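Local coordinates for histone fold protein (Methanopyrus kandleri, PDB 1F1E) that is an archaeal histone that probably binds and packages DNA, and probably pairs histone-fold partners, at residues Gly84-Leu92 against Ser102-Ile112. Numbering follows the deposited sequence.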
loop_
_atom_site.group_PDB
_atom_site.type_symbol
_atom_site.label_atom_id
_atom_site.label_comp_id
_atom_site.label_asym_id
_atom_site.label_seq_id
_atom_site.Cartn_x
_atom_site.Cartn_y
_atom_site.Cartn_z
ATOM N N GLY A 84 -8.308 17.259 -15.115
ATOM C CA GLY A 84 -9.669 17.688 -15.330
ATOM C C GLY A 84 -10.670 16.813 -14.593
ATOM O O GLY A 84 -10.435 15.599 -14.519
ATOM N N ARG A 85 -11.724 17.438 -14.059
ATOM C CA ARG A 85 -12.674 16.701 -13.240
ATOM C C ARG A 85 -13.326 15.612 -14.034
ATOM O O ARG A 85 -13.474 14.488 -13.595
ATOM C CB ARG A 85 -13.799 17.634 -12.726
ATOM C CG ARG A 85 -14.979 16.900 -12.104
ATOM C CD ARG A 85 -16.059 17.837 -11.542
ATOM N NE ARG A 85 -15.400 18.916 -10.778
ATOM C CZ ARG A 85 -15.136 18.825 -9.505
ATOM N NH1 ARG A 85 -15.409 17.787 -8.742
ATOM N NH2 ARG A 85 -14.529 19.812 -8.896
ATOM N N ALA A 86 -13.712 15.867 -15.268
ATOM C CA ALA A 86 -14.388 14.843 -16.030
ATOM C C ALA A 86 -13.502 13.640 -16.291
ATOM O O ALA A 86 -13.960 12.497 -16.325
ATOM C CB ALA A 86 -14.943 15.339 -17.370
ATOM N N THR A 87 -12.240 13.878 -16.577
ATOM C CA THR A 87 -11.279 12.796 -16.791
ATOM C C THR A 87 -11.160 11.943 -15.549
ATOM O O THR A 87 -11.302 10.699 -15.632
ATOM C CB THR A 87 -9.909 13.355 -17.164
ATOM O OG1 THR A 87 -10.030 14.070 -18.388
ATOM C CG2 THR A 87 -8.897 12.260 -17.431
ATOM N N VAL A 88 -10.943 12.565 -14.374
ATOM C CA VAL A 88 -10.804 11.725 -13.225
ATOM C C VAL A 88 -12.131 11.073 -12.841
ATOM O O VAL A 88 -12.132 9.920 -12.362
ATOM C CB VAL A 88 -10.175 12.458 -12.025
ATOM C CG1 VAL A 88 -8.734 12.823 -12.378
ATOM C CG2 VAL A 88 -10.909 13.678 -11.542
ATOM N N ARG A 89 -13.244 11.743 -13.092
ATOM C CA ARG A 89 -14.524 11.105 -12.827
ATOM C C ARG A 89 -14.737 9.878 -13.696
ATOM O O ARG A 89 -15.339 8.916 -13.240
ATOM C CB ARG A 89 -15.653 12.100 -13.012
ATOM C CG ARG A 89 -17.036 11.544 -12.828
ATOM C CD ARG A 89 -17.290 11.179 -11.405
ATOM N NE ARG A 89 -18.535 10.490 -11.074
ATOM C CZ ARG A 89 -18.659 9.195 -11.026
ATOM N NH1 ARG A 89 -17.662 8.332 -11.338
ATOM N NH2 ARG A 89 -19.810 8.660 -10.698
ATOM N N ARG A 90 -14.241 9.913 -14.938
ATOM C CA ARG A 90 -14.389 8.776 -15.814
ATOM C C ARG A 90 -13.508 7.636 -15.358
ATOM O O ARG A 90 -13.916 6.447 -15.470
ATOM C CB ARG A 90 -14.074 9.168 -17.265
ATOM C CG ARG A 90 -14.321 8.074 -18.278
ATOM C CD ARG A 90 -15.781 8.127 -18.741
ATOM N NE ARG A 90 -15.892 7.220 -19.889
ATOM C CZ ARG A 90 -15.779 7.592 -21.136
ATOM N NH1 ARG A 90 -15.562 8.844 -21.543
ATOM N NH2 ARG A 90 -15.897 6.656 -22.074
ATOM N N ILE A 91 -12.352 7.923 -14.799
ATOM C CA ILE A 91 -11.546 6.822 -14.257
ATOM C C ILE A 91 -12.293 6.193 -13.119
ATOM O O ILE A 91 -12.370 4.969 -12.990
ATOM C CB ILE A 91 -10.189 7.371 -13.838
ATOM C CG1 ILE A 91 -9.401 7.921 -15.041
ATOM C CG2 ILE A 91 -9.380 6.320 -13.097
ATOM C CD1 ILE A 91 -8.222 8.752 -14.605
ATOM N N LEU A 92 -12.919 6.997 -12.262
ATOM C CA LEU A 92 -13.693 6.441 -11.162
ATOM C C LEU A 92 -14.852 5.599 -11.705
ATOM O O LEU A 92 -15.152 4.538 -11.167
ATOM C CB LEU A 92 -14.148 7.586 -10.277
ATOM C CG LEU A 92 -13.075 8.255 -9.439
ATOM C CD1 LEU A 92 -13.625 9.541 -8.759
ATOM C CD2 LEU A 92 -12.485 7.366 -8.364
ATOM N N SER A 102 -19.004 15.691 -5.382
ATOM C CA SER A 102 -17.977 16.531 -5.967
ATOM C C SER A 102 -16.736 16.574 -5.087
ATOM O O SER A 102 -15.638 16.494 -5.620
ATOM C CB SER A 102 -18.554 17.918 -6.171
ATOM O OG SER A 102 -17.588 18.807 -6.667
ATOM N N ASP A 103 -16.898 16.654 -3.782
ATOM C CA ASP A 103 -15.766 16.636 -2.892
ATOM C C ASP A 103 -14.990 15.302 -2.951
ATOM O O ASP A 103 -13.769 15.266 -2.799
ATOM C CB ASP A 103 -16.210 16.877 -1.420
ATOM C CG ASP A 103 -16.641 18.303 -1.191
ATOM O OD1 ASP A 103 -16.455 19.154 -2.084
ATOM O OD2 ASP A 103 -17.204 18.499 -0.098
ATOM N N ALA A 104 -15.639 14.211 -3.193
ATOM C CA ALA A 104 -14.942 12.924 -3.354
ATOM C C ALA A 104 -14.070 12.926 -4.597
ATOM O O ALA A 104 -12.952 12.483 -4.557
ATOM C CB ALA A 104 -15.953 11.771 -3.433
ATOM N N VAL A 105 -14.682 13.406 -5.693
ATOM C CA VAL A 105 -13.899 13.535 -6.934
ATOM C C VAL A 105 -12.697 14.431 -6.715
ATOM O O VAL A 105 -11.605 14.076 -7.150
ATOM C CB VAL A 105 -14.804 13.993 -8.073
ATOM C CG1 VAL A 105 -13.984 14.235 -9.324
ATOM C CG2 VAL A 105 -15.915 12.957 -8.304
ATOM N N ASP A 106 -12.889 15.567 -6.059
ATOM C CA ASP A 106 -11.772 16.439 -5.855
ATOM C C ASP A 106 -10.709 15.788 -4.983
ATOM O O ASP A 106 -9.515 16.055 -5.218
ATOM C CB ASP A 106 -12.246 17.723 -5.182
ATOM C CG ASP A 106 -13.050 18.630 -6.036
ATOM O OD1 ASP A 106 -13.082 18.393 -7.259
ATOM O OD2 ASP A 106 -13.592 19.618 -5.489
ATOM N N LEU A 107 -11.114 15.057 -3.969
ATOM C CA LEU A 107 -10.092 14.432 -3.099
ATOM C C LEU A 107 -9.403 13.301 -3.824
ATOM O O LEU A 107 -8.185 13.139 -3.614
ATOM C CB LEU A 107 -10.674 14.074 -1.735
ATOM C CG LEU A 107 -9.607 13.564 -0.742
ATOM C CD1 LEU A 107 -8.490 14.549 -0.534
ATOM C CD2 LEU A 107 -10.370 13.273 0.548
ATOM N N TYR A 108 -10.094 12.547 -4.659
ATOM C CA TYR A 108 -9.408 11.553 -5.505
ATOM C C TYR A 108 -8.374 12.228 -6.398
ATOM O O TYR A 108 -7.224 11.764 -6.532
ATOM C CB TYR A 108 -10.464 10.841 -6.327
ATOM C CG TYR A 108 -9.818 9.963 -7.382
ATOM C CD1 TYR A 108 -9.159 8.793 -7.058
ATOM C CD2 TYR A 108 -9.834 10.321 -8.690
ATOM C CE1 TYR A 108 -8.584 8.042 -8.057
ATOM C CE2 TYR A 108 -9.260 9.597 -9.710
ATOM C CZ TYR A 108 -8.607 8.425 -9.364
ATOM O OH TYR A 108 -8.047 7.717 -10.354
ATOM N N ASN A 109 -8.772 13.360 -7.017
ATOM C CA ASN A 109 -7.841 14.110 -7.838
ATOM C C ASN A 109 -6.633 14.584 -7.030
ATOM O O ASN A 109 -5.486 14.341 -7.464
ATOM C CB ASN A 109 -8.609 15.291 -8.445
ATOM C CG ASN A 109 -8.070 15.768 -9.758
ATOM O OD1 ASN A 109 -7.050 15.356 -10.269
ATOM N ND2 ASN A 109 -8.853 16.702 -10.314
ATOM N N LYS A 110 -6.862 15.173 -5.870
ATOM C CA LYS A 110 -5.707 15.574 -5.042
ATOM C C LYS A 110 -4.863 14.400 -4.637
ATOM O O LYS A 110 -3.648 14.502 -4.605
ATOM C CB LYS A 110 -6.238 16.283 -3.775
ATOM C CG LYS A 110 -6.749 17.675 -4.069
ATOM C CD LYS A 110 -7.170 18.389 -2.531
ATOM N N LEU A 111 -5.463 13.250 -4.368
ATOM C CA LEU A 111 -4.691 12.083 -3.995
ATOM C C LEU A 111 -3.797 11.649 -5.141
ATOM O O LEU A 111 -2.625 11.377 -4.905
ATOM C CB LEU A 111 -5.667 10.985 -3.591
ATOM C CG LEU A 111 -5.099 9.629 -3.171
ATOM C CD1 LEU A 111 -4.013 9.769 -2.106
ATOM C CD2 LEU A 111 -6.177 8.670 -2.703
ATOM N N ILE A 112 -4.308 11.461 -6.337
ATOM C CA ILE A 112 -3.460 10.944 -7.390
ATOM C C ILE A 112 -2.430 11.983 -7.782
ATOM O O ILE A 112 -1.313 11.646 -8.163
ATOM C CB ILE A 112 -4.288 10.405 -8.578
ATOM C CG1 ILE A 112 -5.096 11.431 -9.331
ATOM C CG2 ILE A 112 -5.153 9.240 -8.134
ATOM C CD1 ILE A 112 -5.728 10.920 -10.612
#
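D106 OD1 is gripped by both terminal nitrogens of R85, at 2.6 Å from NH2 and 2.8 Å from NH1. The salt bridge is short, but both hydrogen bonds are weak, bent to N-H...O angles of 120° and 117°. R85 was also modelled in a second conformer, so this clasp near the solvent-exposed end of the contact is somewhat doubtful as a fixed feature. Behind it the contact turns apolar. V105 is a knob among R85, V88, R89 and L92: CG1 meets V88 CG2 at 3.8 Å, while CG2 lies 3.8 Å from R89 CD and also reaches L92 CD1. V88 is in turn a knob among V105, Y108, N109 and I112, with CG1 against I112 CD1. The Y108 ring, its CG anti to the backbone N, projects against helix 85-94 and is met at a face and at an edge. L92 CD2 sits over the middle of one face, 3.8 Å from the ring centroid and almost on its normal, a CH-pi contact; V88 CB lies in plane at the edge, 3.8 Å from CE2. The buried hydroxyl passes close to I91 CG2 and is hydrogen-bonded to the carbonyl oxygen of A39. Replacing Y108 with an alanine would probably leave that carbonyl without its mate and open a gap beside L92 CD2. N109 lays its amide across the V88 methyls while ND2 bonds to F83 O. The axes of segments 85-92 and 102-112 cross at 94° and pass 9.8 Å apart. Short helix 85-94 set across the start of long helix 102-129, with short helix 137-147 following, is consistent with the short-long-short histone fold; A100 of the intervening strand 99-100 touches V105 and R89, and helices 25-51 and 60-70 pack against Y108.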